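Local coordinates for putative epoxide hydrolase protein (Klebsiella pneumoniae subsp. pneumoniae, PDB 5BOV), which probably works as a hydrolase of the alpha/beta-hydrolase fold, named for a putative action on epoxides, with relatives generally assigned monoacylglycerol lipase activity, at residues Pro33-His38 / Arg102-Ala107; Val127-Ser132 / Val299-Leu304; Gln13-Asp18 / Arg73-Ser78; Pro41-Ser46 / Val63-Gly68. One frame throughout, in Å; residues are numbered along the deposited sequence.

Interaction 1: Pro33-His38 / Arg102-Ala107; sequences PVILLH and RQADLA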
loop_
_atom_site.group_PDB
_atom_site.type_symbol
_atom_site.label_atom_id
_atom_site.label_comp_id
_atom_site.label_asym_id
_atom_site.label_seq_id
_atom_site.Cartn_x
_atom_site.Cartn_y
_atom_site.Cartn_z
ATOM N N PRO A 33 4.188 -3.420 -17.878
ATOM C CA PRO A 33 3.260 -2.967 -16.825
ATOM C C PRO A 33 3.920 -2.741 -15.460
ATOM O O PRO A 33 4.735 -3.541 -15.032
ATOM C CB PRO A 33 2.203 -4.141 -16.735
ATOM C CG PRO A 33 2.374 -4.889 -18.023
ATOM C CD PRO A 33 3.796 -4.738 -18.418
ATOM N N VAL A 34 3.469 -1.669 -14.784
ATOM C CA VAL A 34 3.841 -1.332 -13.424
ATOM C C VAL A 34 2.551 -1.029 -12.651
ATOM O O VAL A 34 1.710 -0.304 -13.177
ATOM C CB VAL A 34 4.704 -0.039 -13.382
ATOM C CG1 VAL A 34 5.147 0.274 -11.987
ATOM C CG2 VAL A 34 5.891 -0.130 -14.299
ATOM N N ILE A 35 2.405 -1.603 -11.455
ATOM C CA ILE A 35 1.232 -1.396 -10.608
ATOM C C ILE A 35 1.725 -0.744 -9.323
ATOM O O ILE A 35 2.634 -1.276 -8.659
ATOM C CB ILE A 35 0.462 -2.707 -10.318
ATOM C CG1 ILE A 35 0.044 -3.355 -11.655
ATOM C CG2 ILE A 35 -0.739 -2.405 -9.420
ATOM C CD1 ILE A 35 -0.612 -4.703 -11.495
ATOM N N LEU A 36 1.170 0.432 -9.042
ATOM C CA LEU A 36 1.641 1.287 -7.957
ATOM C C LEU A 36 0.537 1.288 -6.921
ATOM O O LEU A 36 -0.566 1.757 -7.168
ATOM C CB LEU A 36 1.908 2.716 -8.461
ATOM C CG LEU A 36 2.931 2.827 -9.615
ATOM C CD1 LEU A 36 2.967 4.271 -10.142
ATOM C CD2 LEU A 36 4.312 2.341 -9.206
ATOM N N LEU A 37 0.909 0.916 -5.675
ATOM C CA LEU A 37 -0.080 0.736 -4.619
ATOM C C LEU A 37 0.145 1.690 -3.471
ATOM O O LEU A 37 1.245 1.735 -2.840
ATOM C CB LEU A 37 0.006 -0.714 -4.128
ATOM C CG LEU A 37 -0.248 -1.817 -5.153
ATOM C CD1 LEU A 37 -0.099 -3.189 -4.511
ATOM C CD2 LEU A 37 -1.607 -1.691 -5.840
ATOM N N HIS A 38 -0.906 2.430 -3.117
ATOM C CA HIS A 38 -0.803 3.404 -2.026
ATOM C C HIS A 38 -0.979 2.759 -0.649
ATOM O O HIS A 38 -1.318 1.570 -0.544
ATOM C CB HIS A 38 -1.838 4.498 -2.259
ATOM C CG HIS A 38 -3.266 4.063 -2.094
ATOM N ND1 HIS A 38 -3.849 3.909 -0.851
ATOM C CD2 HIS A 38 -4.195 3.654 -2.988
ATOM C CE1 HIS A 38 -5.088 3.459 -0.993
ATOM N NE2 HIS A 38 -5.336 3.346 -2.284
ATOM N N ARG A 102 -0.292 -10.563 -17.317
ATOM C CA ARG A 102 0.326 -11.783 -16.782
ATOM C C ARG A 102 1.381 -11.504 -15.714
ATOM O O ARG A 102 1.444 -12.216 -14.746
ATOM C CB ARG A 102 1.047 -12.416 -17.926
ATOM C CG ARG A 102 1.697 -13.737 -17.608
ATOM C CD ARG A 102 2.575 -14.223 -18.784
ATOM N NE ARG A 102 3.849 -13.465 -18.911
ATOM C CZ ARG A 102 4.933 -13.600 -18.127
ATOM N NH1 ARG A 102 4.986 -14.457 -17.122
ATOM N NH2 ARG A 102 6.005 -12.846 -18.351
ATOM N N GLN A 103 2.157 -10.452 -15.910
ATOM C CA GLN A 103 3.226 -10.115 -14.979
ATOM C C GLN A 103 3.447 -8.606 -14.955
ATOM O O GLN A 103 3.274 -7.948 -15.977
ATOM C CB GLN A 103 4.476 -10.864 -15.432
ATOM C CG GLN A 103 5.635 -10.757 -14.452
ATOM C CD GLN A 103 7.009 -11.222 -15.011
ATOM O OE1 GLN A 103 7.489 -10.698 -16.022
ATOM N NE2 GLN A 103 7.555 -12.279 -14.424
ATOM N N ALA A 104 3.725 -8.022 -13.766
ATOM C CA ALA A 104 3.975 -6.599 -13.687
ATOM C C ALA A 104 5.102 -6.331 -12.693
ATOM O O ALA A 104 5.348 -7.129 -11.775
ATOM C CB ALA A 104 2.759 -5.868 -13.229
ATOM N N ASP A 105 5.726 -5.152 -12.822
ATOM C CA ASP A 105 6.512 -4.587 -11.744
ATOM C C ASP A 105 5.532 -4.039 -10.695
ATOM O O ASP A 105 4.536 -3.471 -11.079
ATOM C CB ASP A 105 7.359 -3.475 -12.287
ATOM C CG ASP A 105 8.410 -3.934 -13.207
ATOM O OD1 ASP A 105 9.066 -4.957 -12.974
ATOM O OD2 ASP A 105 8.654 -3.188 -14.267
ATOM N N LEU A 106 5.776 -4.316 -9.416
ATOM C CA LEU A 106 4.928 -3.795 -8.340
ATOM C C LEU A 106 5.724 -2.870 -7.471
ATOM O O LEU A 106 6.900 -3.119 -7.161
ATOM C CB LEU A 106 4.392 -4.917 -7.470
ATOM C CG LEU A 106 3.513 -5.951 -8.112
ATOM C CD1 LEU A 106 2.987 -6.860 -6.998
ATOM C CD2 LEU A 106 2.446 -5.421 -8.945
ATOM N N ALA A 107 5.058 -1.835 -6.967
ATOM C CA ALA A 107 5.699 -0.908 -6.022
ATOM C C ALA A 107 4.657 -0.422 -5.036
ATOM O O ALA A 107 3.490 -0.246 -5.405
ATOM C CB ALA A 107 6.293 0.274 -6.727
#
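I35 and L106 sit at the middle of this pair of parallel strands, side chains side by side and pointing the same way off the sheet. CD2 of L106 rests 3.6 Å from CB of I35. The CD1 end of I35 also reaches A104, 4.0 Å from its CB; with CG1 anti to the carbonyl carbon (chi1 -57°), CD1 is carried across toward that alanine. On the other face V34 CG2 lies beside the D105 carboxylate, and L36 leans CD2 onto CB of A107 at 3.8 Å.

Between the two layers of side chains, four hydrogen bonds join the backbones. D105 N gives to P33 O at 2.9 Å, and I35 N returns one to D105 O, also 2.9 Å; A107 N then gives to I35 O at 3.0 Å and L37 N to A107 O at 2.8 Å. I35, D105 and A107 thus each use both N-H and C=O on the partner strand, which fixes the register.

Further out, M96 of helix 85-98 covers I35 and A104, while A116 and V119 of helix 111-122 cover L106. D105 turns OD1 to the hydroxyl of S129 on the next strand. Strands 32-37 and 104-108 are neighbours in the parallel core of the alpha/beta-hydrolase sheet, and L37 reaches the likely nucleophile elbow that follows strand 104-108.

Interaction 2: Val127-Ser132 / Val299-Leu304; sequences VKSLVS and VDADRL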
loop_
_atom_site.group_PDB
_atom_site.type_symbol
_atom_site.label_atom_id
_atom_site.label_comp_id
_atom_site.label_asym_id
_atom_site.label_seq_id
_atom_site.Cartn_x
_atom_site.Cartn_y
_atom_site.Cartn_z
ATOM N N VAL A 127 4.984 -11.301 -10.564
ATOM C CA VAL A 127 5.740 -10.105 -10.136
ATOM C C VAL A 127 7.128 -10.088 -10.763
ATOM O O VAL A 127 8.029 -10.885 -10.435
ATOM C CB VAL A 127 5.838 -9.972 -8.608
ATOM C CG1 VAL A 127 6.530 -8.642 -8.255
ATOM C CG2 VAL A 127 4.459 -10.034 -7.989
ATOM N N LYS A 128 7.334 -9.214 -11.738
ATOM C CA LYS A 128 8.641 -9.110 -12.380
ATOM C C LYS A 128 9.728 -8.579 -11.428
ATOM O O LYS A 128 10.851 -9.094 -11.413
ATOM C CB LYS A 128 8.510 -8.254 -13.668
ATOM C CG LYS A 128 9.763 -8.077 -14.429
ATOM C CD LYS A 128 9.491 -7.251 -15.718
ATOM C CE LYS A 128 10.744 -7.233 -16.537
ATOM N NZ LYS A 128 11.773 -6.332 -15.987
ATOM N N SER A 129 9.431 -7.476 -10.737
ATOM C CA SER A 129 10.319 -6.921 -9.741
ATOM C C SER A 129 9.437 -6.121 -8.788
ATOM O O SER A 129 8.263 -5.876 -9.082
ATOM C CB SER A 129 11.353 -6.033 -10.349
ATOM O OG SER A 129 10.773 -4.832 -10.929
ATOM N N LEU A 130 10.011 -5.789 -7.660
ATOM C CA LEU A 130 9.329 -5.164 -6.536
ATOM C C LEU A 130 10.087 -4.001 -5.932
ATOM O O LEU A 130 11.306 -4.065 -5.766
ATOM C CB LEU A 130 9.189 -6.250 -5.446
ATOM C CG LEU A 130 8.594 -5.860 -4.124
ATOM C CD1 LEU A 130 7.143 -5.373 -4.279
ATOM C CD2 LEU A 130 8.704 -7.010 -3.103
ATOM N N VAL A 131 9.386 -2.865 -5.719
ATOM C CA VAL A 131 9.883 -1.787 -4.916
ATOM C C VAL A 131 9.032 -1.771 -3.654
ATOM O O VAL A 131 7.837 -1.560 -3.712
ATOM C CB VAL A 131 9.858 -0.423 -5.622
ATOM C CG1 VAL A 131 10.290 0.668 -4.689
ATOM C CG2 VAL A 131 10.794 -0.466 -6.814
ATOM N N SER A 132 9.665 -2.043 -2.515
ATOM C CA SER A 132 8.931 -2.155 -1.238
ATOM C C SER A 132 9.474 -1.144 -0.251
ATOM O O SER A 132 10.555 -1.322 0.345
ATOM C CB SER A 132 9.053 -3.590 -0.692
ATOM O OG SER A 132 8.173 -3.802 0.403
ATOM N N VAL A 299 12.494 2.085 -12.100
ATOM C CA VAL A 299 13.275 1.806 -13.331
ATOM C C VAL A 299 14.448 0.827 -12.986
ATOM O O VAL A 299 14.681 -0.162 -13.706
ATOM C CB VAL A 299 13.839 3.086 -13.936
ATOM C CG1 VAL A 299 14.852 2.758 -15.001
ATOM C CG2 VAL A 299 12.686 3.946 -14.452
ATOM N N ASP A 300 15.136 1.098 -11.885
ATOM C CA ASP A 300 16.274 0.276 -11.461
ATOM C C ASP A 300 15.860 -1.121 -11.080
ATOM O O ASP A 300 16.507 -2.080 -11.455
ATOM C CB ASP A 300 17.043 0.936 -10.358
ATOM C CG ASP A 300 17.746 2.206 -10.788
ATOM O OD1 ASP A 300 17.916 2.499 -12.012
ATOM O OD2 ASP A 300 18.201 2.953 -9.901
ATOM N N ALA A 301 14.731 -1.258 -10.386
ATOM C CA ALA A 301 14.276 -2.594 -10.028
ATOM C C ALA A 301 13.836 -3.390 -11.247
ATOM O O ALA A 301 14.071 -4.605 -11.327
ATOM C CB ALA A 301 13.145 -2.490 -9.002
ATOM N N ASP A 302 13.266 -2.695 -12.231
ATOM C CA ASP A 302 12.815 -3.327 -13.452
ATOM C C ASP A 302 14.001 -3.924 -14.289
ATOM O O ASP A 302 13.748 -4.801 -15.130
ATOM C CB ASP A 302 12.027 -2.272 -14.295
ATOM C CG ASP A 302 11.560 -2.806 -15.621
ATOM O OD1 ASP A 302 10.649 -3.699 -15.728
ATOM O OD2 ASP A 302 12.065 -2.256 -16.651
ATOM N N ARG A 303 15.206 -3.417 -14.071
ATOM C CA ARG A 303 16.394 -4.006 -14.671
ATOM C C ARG A 303 17.342 -4.784 -13.797
ATOM O O ARG A 303 18.297 -5.363 -14.332
ATOM C CB ARG A 303 17.159 -2.951 -15.466
ATOM C CG ARG A 303 17.719 -1.778 -14.672
ATOM C CD ARG A 303 18.571 -0.844 -15.521
ATOM N NE ARG A 303 19.460 -1.752 -16.212
ATOM C CZ ARG A 303 20.596 -2.212 -15.655
ATOM N NH1 ARG A 303 21.085 -1.693 -14.469
ATOM N NH2 ARG A 303 21.267 -3.156 -16.304
ATOM N N LEU A 304 17.060 -4.900 -12.508
ATOM C CA LEU A 304 17.989 -5.501 -11.536
ATOM C C LEU A 304 18.129 -6.985 -11.814
ATOM O O LEU A 304 17.103 -7.715 -12.086
ATOM C CB LEU A 304 17.415 -5.290 -10.122
ATOM C CG LEU A 304 18.187 -5.622 -8.863
ATOM C CD1 LEU A 304 19.435 -4.763 -8.730
ATOM C CD2 LEU A 304 17.252 -5.527 -7.644
ATOM O OXT LEU A 304 19.288 -7.530 -11.822
#
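K128 and D302 form the salt bridge that pins the C-terminal helix to the sheet, NZ standing 2.9 Å from OD1. This is the alpha/beta-hydrolase layering: helix 291-303 packs across strand 127-133, with axes of the local segments 7.3 Å apart and running at 144°, closer to antiparallel than parallel. The ammonium comes down on OD1 from above the carboxylate plane, 68° out of it. The lysine chain is extended until its last torsion, where chi4 of -75° bends NZ round to the acid. D302 has a second partner, Y59, whose hydroxyl bonds to OD2, so the carboxylate is gripped at both oxygens. D105 OD2 also comes very close to D302 OD1, too close for two bare carboxylates to be comfortable; one acid is probably protonated, or a proton shared between them, with K128 perhaps offsetting the remaining charge.

S129 is the next polar residue inward. Its OG is engaged by D105, while its CB presses on the helix backbone, 3.2 Å from O of A301.

Packing takes over one residue back along the helix from D302, at A301. This alanine directs its methyl at the strand, and I248 of strand 247-252 touches it too. The small side chain allows the helix to ride close over the sheet, and D300, on the same helix, reaches R276 with its carboxylate. Where A301 meets V131 the contact is methyl to methyl, CB to CG2, at 3.8 Å.

Interaction 3: Gln13-Asp18 / Arg73-Ser78; sequences QIRAGD and RFLSAS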
loop_
_atom_site.group_PDB
_atom_site.type_symbol
_atom_site.label_atom_id
_atom_site.label_comp_id
_atom_site.label_asym_id
_atom_site.label_seq_id
_atom_site.Cartn_x
_atom_site.Cartn_y
_atom_site.Cartn_z
ATOM N N GLN A 13 -12.823 2.041 -14.328
ATOM C CA GLN A 13 -13.525 1.136 -13.399
ATOM C C GLN A 13 -13.575 -0.239 -13.999
ATOM O O GLN A 13 -13.831 -0.397 -15.213
ATOM C CB GLN A 13 -14.942 1.622 -13.122
ATOM C CG GLN A 13 -15.069 2.988 -12.522
ATOM C CD GLN A 13 -14.579 3.193 -11.073
ATOM O OE1 GLN A 13 -14.099 4.270 -10.734
ATOM N NE2 GLN A 13 -14.668 2.190 -10.250
ATOM N N ILE A 14 -13.327 -1.260 -13.194
ATOM C CA ILE A 14 -13.401 -2.644 -13.696
ATOM C C ILE A 14 -13.850 -3.599 -12.613
ATOM O O ILE A 14 -13.429 -3.501 -11.471
ATOM C CB ILE A 14 -12.040 -3.074 -14.360
ATOM C CG1 ILE A 14 -12.222 -4.313 -15.258
ATOM C CG2 ILE A 14 -10.953 -3.369 -13.333
ATOM C CD1 ILE A 14 -11.080 -4.586 -16.223
ATOM N N ARG A 15 -14.683 -4.577 -12.987
ATOM C CA ARG A 15 -15.051 -5.638 -12.071
ATOM C C ARG A 15 -13.868 -6.561 -11.827
ATOM O O ARG A 15 -13.235 -7.043 -12.780
ATOM C CB ARG A 15 -16.243 -6.411 -12.639
ATOM C CG ARG A 15 -16.823 -7.515 -11.724
ATOM C CD ARG A 15 -17.876 -8.347 -12.498
ATOM N NE ARG A 15 -18.956 -7.423 -12.857
ATOM C CZ ARG A 15 -20.046 -7.164 -12.129
ATOM N NH1 ARG A 15 -20.297 -7.868 -11.032
ATOM N NH2 ARG A 15 -20.896 -6.215 -12.534
ATOM N N ALA A 16 -13.523 -6.791 -10.578
ATOM C CA ALA A 16 -12.431 -7.638 -10.254
ATOM C C ALA A 16 -12.720 -8.282 -8.898
ATOM O O ALA A 16 -12.653 -7.647 -7.843
ATOM C CB ALA A 16 -11.127 -6.830 -10.186
ATOM N N GLY A 17 -13.007 -9.588 -8.925
ATOM C CA GLY A 17 -13.226 -10.326 -7.685
ATOM C C GLY A 17 -14.484 -9.819 -7.010
ATOM O O GLY A 17 -15.557 -9.761 -7.617
ATOM N N ASP A 18 -14.340 -9.435 -5.763
ATOM C CA ASP A 18 -15.458 -8.878 -5.004
ATOM C C ASP A 18 -15.654 -7.383 -5.167
ATOM O O ASP A 18 -16.589 -6.804 -4.550
ATOM C CB ASP A 18 -15.238 -9.192 -3.517
ATOM C CG ASP A 18 -15.381 -10.670 -3.190
ATOM O OD1 ASP A 18 -16.023 -11.421 -3.926
ATOM O OD2 ASP A 18 -14.944 -11.050 -2.052
ATOM N N ARG A 73 -15.235 0.020 -4.976
ATOM C CA ARG A 73 -16.447 -0.306 -4.191
ATOM C C ARG A 73 -16.633 -1.815 -4.158
ATOM O O ARG A 73 -16.117 -2.535 -5.027
ATOM C CB ARG A 73 -17.714 0.414 -4.762
ATOM C CG ARG A 73 -18.065 0.034 -6.163
ATOM C CD ARG A 73 -19.306 0.786 -6.664
ATOM N NE ARG A 73 -19.791 0.312 -7.980
ATOM C CZ ARG A 73 -20.220 -0.920 -8.300
ATOM N NH1 ARG A 73 -20.308 -1.912 -7.420
ATOM N NH2 ARG A 73 -20.598 -1.153 -9.554
ATOM N N PHE A 74 -17.302 -2.284 -3.135
ATOM C CA PHE A 74 -17.716 -3.697 -3.099
ATOM C C PHE A 74 -18.921 -3.868 -4.044
ATOM O O PHE A 74 -19.865 -3.096 -4.015
ATOM C CB PHE A 74 -18.073 -4.114 -1.679
ATOM C CG PHE A 74 -16.862 -4.300 -0.809
ATOM C CD1 PHE A 74 -16.273 -3.231 -0.159
ATOM C CD2 PHE A 74 -16.284 -5.557 -0.658
ATOM C CE1 PHE A 74 -15.159 -3.414 0.631
ATOM C CE2 PHE A 74 -15.130 -5.737 0.137
ATOM C CZ PHE A 74 -14.544 -4.671 0.727
ATOM N N LEU A 75 -18.925 -4.980 -4.761
ATOM C CA LEU A 75 -20.034 -5.311 -5.659
ATOM C C LEU A 75 -21.304 -5.630 -4.902
ATOM O O LEU A 75 -22.415 -5.355 -5.401
ATOM C CB LEU A 75 -19.631 -6.478 -6.543
ATOM C CG LEU A 75 -18.436 -6.199 -7.445
ATOM C CD1 LEU A 75 -17.898 -7.485 -8.004
ATOM C CD2 LEU A 75 -18.778 -5.224 -8.569
ATOM N N SER A 76 -21.172 -6.218 -3.710
ATOM C CA SER A 76 -22.335 -6.700 -2.911
ATOM C C SER A 76 -22.283 -6.116 -1.529
ATOM O O SER A 76 -21.228 -6.180 -0.844
ATOM C CB SER A 76 -22.319 -8.221 -2.884
ATOM O OG SER A 76 -23.218 -8.712 -1.893
ATOM N N ALA A 77 -23.427 -5.592 -1.092
ATOM C CA ALA A 77 -23.583 -5.081 0.256
ATOM C C ALA A 77 -23.273 -6.087 1.348
ATOM O O ALA A 77 -22.919 -5.685 2.444
ATOM C CB ALA A 77 -24.999 -4.525 0.427
ATOM N N SER A 78 -23.449 -7.381 1.060
ATOM C CA SER A 78 -23.248 -8.444 2.041
ATOM C C SER A 78 -21.791 -8.886 2.187
ATOM O O SER A 78 -21.442 -9.607 3.149
ATOM C CB SER A 78 -24.117 -9.670 1.656
ATOM O OG SER A 78 -25.506 -9.317 1.460
HETATM O O HOH W 1 -18.767 -7.905 -3.270
#
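R15 reaches L75 with the aliphatic part of its chain, CG lying 3.9 Å from CD1 of the leucine. The side chains cross at a slant, and in the modelled conformer, one of two, CD2 of L75 sits over one face of the guanidinium, toward its rim.

After A16 the chain reverses. G17, with phi 66° and psi -126°, and D18 after it have the backbone of a type II' turn, the two-residue connection of the beta hairpin made by strands 12-16 and 19-26. This hairpin forms the antiparallel edge of the alpha/beta-hydrolase sheet, and strand 59-74 lies next to its second arm. G17 O lies 3.3 Å from L75 CD1: the leucine lays this methyl against the turn while its CB and CG cover the following peptide.

D18 supplies the polar grip through its own carbonyl. L75 N gives to D18 O at 3.0 Å, and the bond is almost straight (178°), though the donor is tilted out of the carbonyl plane. The same oxygen takes a proton from a water at 2.8 Å, and that water accepts from S76 N at 3.0 Å, so the two segments are joined by one direct and one bridged link. F74 brings CD2 within 4.1 Å of D18 O, while the carboxylate of D18 turns to K229 in a salt bridge.

Interaction 4: Pro41-Ser46 / Val63-Gly68; sequences PYDIQS and VPYLRG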
loop_
_atom_site.group_PDB
_atom_site.type_symbol
_atom_site.label_atom_id
_atom_site.label_comp_id
_atom_site.label_asym_id
_atom_site.label_seq_id
_atom_site.Cartn_x
_atom_site.Cartn_y
_atom_site.Cartn_z
ATOM N N PRO A 41 -3.162 6.696 5.580
ATOM C CA PRO A 41 -4.413 7.027 4.917
ATOM C C PRO A 41 -4.173 7.934 3.715
ATOM O O PRO A 41 -4.267 9.162 3.775
ATOM C CB PRO A 41 -5.164 7.772 6.046
ATOM C CG PRO A 41 -4.057 8.395 6.886
ATOM C CD PRO A 41 -2.754 7.729 6.540
ATOM N N TYR A 42 -3.658 7.303 2.661
ATOM C CA TYR A 42 -3.247 8.003 1.434
ATOM C C TYR A 42 -4.077 7.502 0.291
ATOM O O TYR A 42 -5.024 6.694 0.492
ATOM C CB TYR A 42 -1.765 7.828 1.185
ATOM C CG TYR A 42 -0.919 8.223 2.398
ATOM C CD1 TYR A 42 -0.449 9.499 2.504
ATOM C CD2 TYR A 42 -0.520 7.311 3.349
ATOM C CE1 TYR A 42 0.353 9.897 3.589
ATOM C CE2 TYR A 42 0.272 7.658 4.395
ATOM C CZ TYR A 42 0.714 8.944 4.521
ATOM O OH TYR A 42 1.509 9.262 5.589
ATOM N N ASP A 43 -3.784 7.920 -0.936
ATOM C CA ASP A 43 -4.521 7.362 -2.071
ATOM C C ASP A 43 -3.689 7.412 -3.358
ATOM O O ASP A 43 -2.477 7.606 -3.274
ATOM C CB ASP A 43 -5.903 8.015 -2.265
ATOM C CG ASP A 43 -5.839 9.360 -2.930
ATOM O OD1 ASP A 43 -4.757 9.959 -3.020
ATOM O OD2 ASP A 43 -6.961 9.848 -3.232
ATOM N N ILE A 44 -4.328 7.235 -4.510
ATOM C CA ILE A 44 -3.636 7.217 -5.788
ATOM C C ILE A 44 -2.816 8.492 -6.064
ATOM O O ILE A 44 -1.881 8.510 -6.868
ATOM C CB ILE A 44 -4.592 6.951 -6.972
ATOM C CG1 ILE A 44 -5.620 8.055 -7.137
ATOM C CG2 ILE A 44 -5.239 5.565 -6.776
ATOM C CD1 ILE A 44 -6.397 7.952 -8.406
ATOM N N GLN A 45 -3.182 9.631 -5.423
ATOM C CA GLN A 45 -2.422 10.842 -5.646
ATOM C C GLN A 45 -0.971 10.741 -5.218
ATOM O O GLN A 45 -0.116 11.546 -5.616
ATOM C CB GLN A 45 -3.085 12.062 -4.979
ATOM C CG GLN A 45 -4.516 12.344 -5.420
ATOM C CD GLN A 45 -4.745 12.373 -6.938
ATOM O OE1 GLN A 45 -5.818 11.858 -7.400
ATOM N NE2 GLN A 45 -3.901 12.942 -7.654
ATOM N N SER A 46 -0.651 9.739 -4.400
ATOM C CA SER A 46 0.718 9.454 -4.042
ATOM C C SER A 46 1.597 9.198 -5.315
ATOM O O SER A 46 2.803 9.447 -5.250
ATOM C CB SER A 46 0.787 8.182 -3.200
ATOM O OG SER A 46 0.133 8.326 -1.948
ATOM N N VAL A 63 -2.693 2.428 -11.484
ATOM C CA VAL A 63 -2.699 2.952 -10.100
ATOM C C VAL A 63 -4.115 2.824 -9.496
ATOM O O VAL A 63 -4.984 3.670 -9.796
ATOM C CB VAL A 63 -2.245 4.422 -10.024
ATOM C CG1 VAL A 63 -1.962 4.817 -8.595
ATOM C CG2 VAL A 63 -1.011 4.676 -10.887
ATOM N N PRO A 64 -4.384 1.746 -8.733
ATOM C CA PRO A 64 -5.687 1.525 -8.213
ATOM C C PRO A 64 -5.942 2.067 -6.855
ATOM O O PRO A 64 -5.026 2.110 -6.027
ATOM C CB PRO A 64 -5.762 -0.013 -8.167
ATOM C CG PRO A 64 -4.352 -0.426 -7.813
ATOM C CD PRO A 64 -3.479 0.587 -8.475
ATOM N N TYR A 65 -7.189 2.443 -6.602
ATOM C CA TYR A 65 -7.622 2.659 -5.219
ATOM C C TYR A 65 -7.763 1.301 -4.556
ATOM O O TYR A 65 -8.428 0.375 -5.086
ATOM C CB TYR A 65 -8.962 3.363 -5.138
ATOM C CG TYR A 65 -9.024 4.802 -5.548
ATOM C CD1 TYR A 65 -8.438 5.785 -4.764
ATOM C CD2 TYR A 65 -9.689 5.200 -6.713
ATOM C CE1 TYR A 65 -8.588 7.139 -5.062
ATOM C CE2 TYR A 65 -9.778 6.538 -7.077
ATOM C CZ TYR A 65 -9.256 7.511 -6.234
ATOM O OH TYR A 65 -9.341 8.830 -6.558
ATOM N N LEU A 66 -7.172 1.120 -3.383
ATOM C CA LEU A 66 -7.408 -0.077 -2.591
ATOM C C LEU A 66 -8.904 -0.133 -2.080
ATOM O O LEU A 66 -9.571 0.869 -2.052
ATOM C CB LEU A 66 -6.461 -0.128 -1.407
ATOM C CG LEU A 66 -4.948 -0.204 -1.744
ATOM C CD1 LEU A 66 -4.204 -0.242 -0.415
ATOM C CD2 LEU A 66 -4.616 -1.408 -2.575
ATOM N N ARG A 67 -9.341 -1.332 -1.687
ATOM C CA ARG A 67 -10.618 -1.455 -1.016
ATOM C C ARG A 67 -10.688 -0.430 0.160
ATOM O O ARG A 67 -9.692 -0.235 0.879
ATOM C CB ARG A 67 -10.844 -2.891 -0.558
ATOM C CG ARG A 67 -9.804 -3.464 0.423
ATOM C CD ARG A 67 -10.274 -4.787 1.059
ATOM N NE ARG A 67 -10.495 -5.783 0.043
ATOM C CZ ARG A 67 -11.330 -6.832 0.137
ATOM N NH1 ARG A 67 -11.970 -7.095 1.296
ATOM N NH2 ARG A 67 -11.508 -7.620 -0.876
ATOM N N GLY A 68 -11.796 0.272 0.253
ATOM C CA GLY A 68 -11.973 1.322 1.239
ATOM C C GLY A 68 -11.547 2.727 0.818
ATOM O O GLY A 68 -11.523 3.621 1.643
HETATM O O HOH W 2 -7.848 10.774 -5.537
#
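I44 and Y65 bring the two backbones nearest, their CA atoms 6.1 Å apart, where a short 3-10 turn beginning at I44 sits over the end of strand 63-64. The turn follows the HGxP motif, which starts at H38 and ends at P41 after a cis peptide bond; in epoxide hydrolases and other alpha/beta-hydrolases the loop at this point helps to build the oxyanion hole, and the same is probable here.

I44 does most of the touching. With CG1 between the backbone N and the carbonyl carbon (chi1 64°), both branches reach Y65: CG2 makes a CH-pi contact over one ring face, 4.0 Å from the centroid, and CD1 lies 3.6 Å from CZ near the hydroxyl end. The isoleucine also drops its CB onto CG1 of V63, at 3.8 Å, so it nests between V63 and Y65. V24 of strand 19-26 touches both I44 and V63.

D43 comes to the ring from its edge. OD2 lies near the ring plane beside CE1, the carboxylate itself turned 55° from the ring. OD1 is occupied twice, by Q45 N in an Asx turn that shapes the loop and by the hydroxyl of T200. A single water ties the polar ends together: it gives to D43 OD2 at 2.6 Å and to Q45 OE1 at 3.0 Å, and takes a proton from Y65 OH at 2.7 Å.

How the interactions relate
Interactions 1, 2 and 4 are buried, whereas interaction 3 lies at the surface on the antiparallel edge of the same sheet. Interaction 1 is backbone pairing inside the parallel core; interaction 2, through neighbouring strand 127-133, adds a helix by salt bridge and methyl contact, and the two share the D105-S129 hydrogen bond. Interactions 3 and 4 both use strand 59-74, and F74 packs on R67 where they meet. Each includes a water, but one bridges main-chain atoms while the other collects side-chain ends around a ring. H38 joins interaction 1 to interaction 4, where L66 N probably gives a hydrogen bond to H38 NE2, close to the presumed active site.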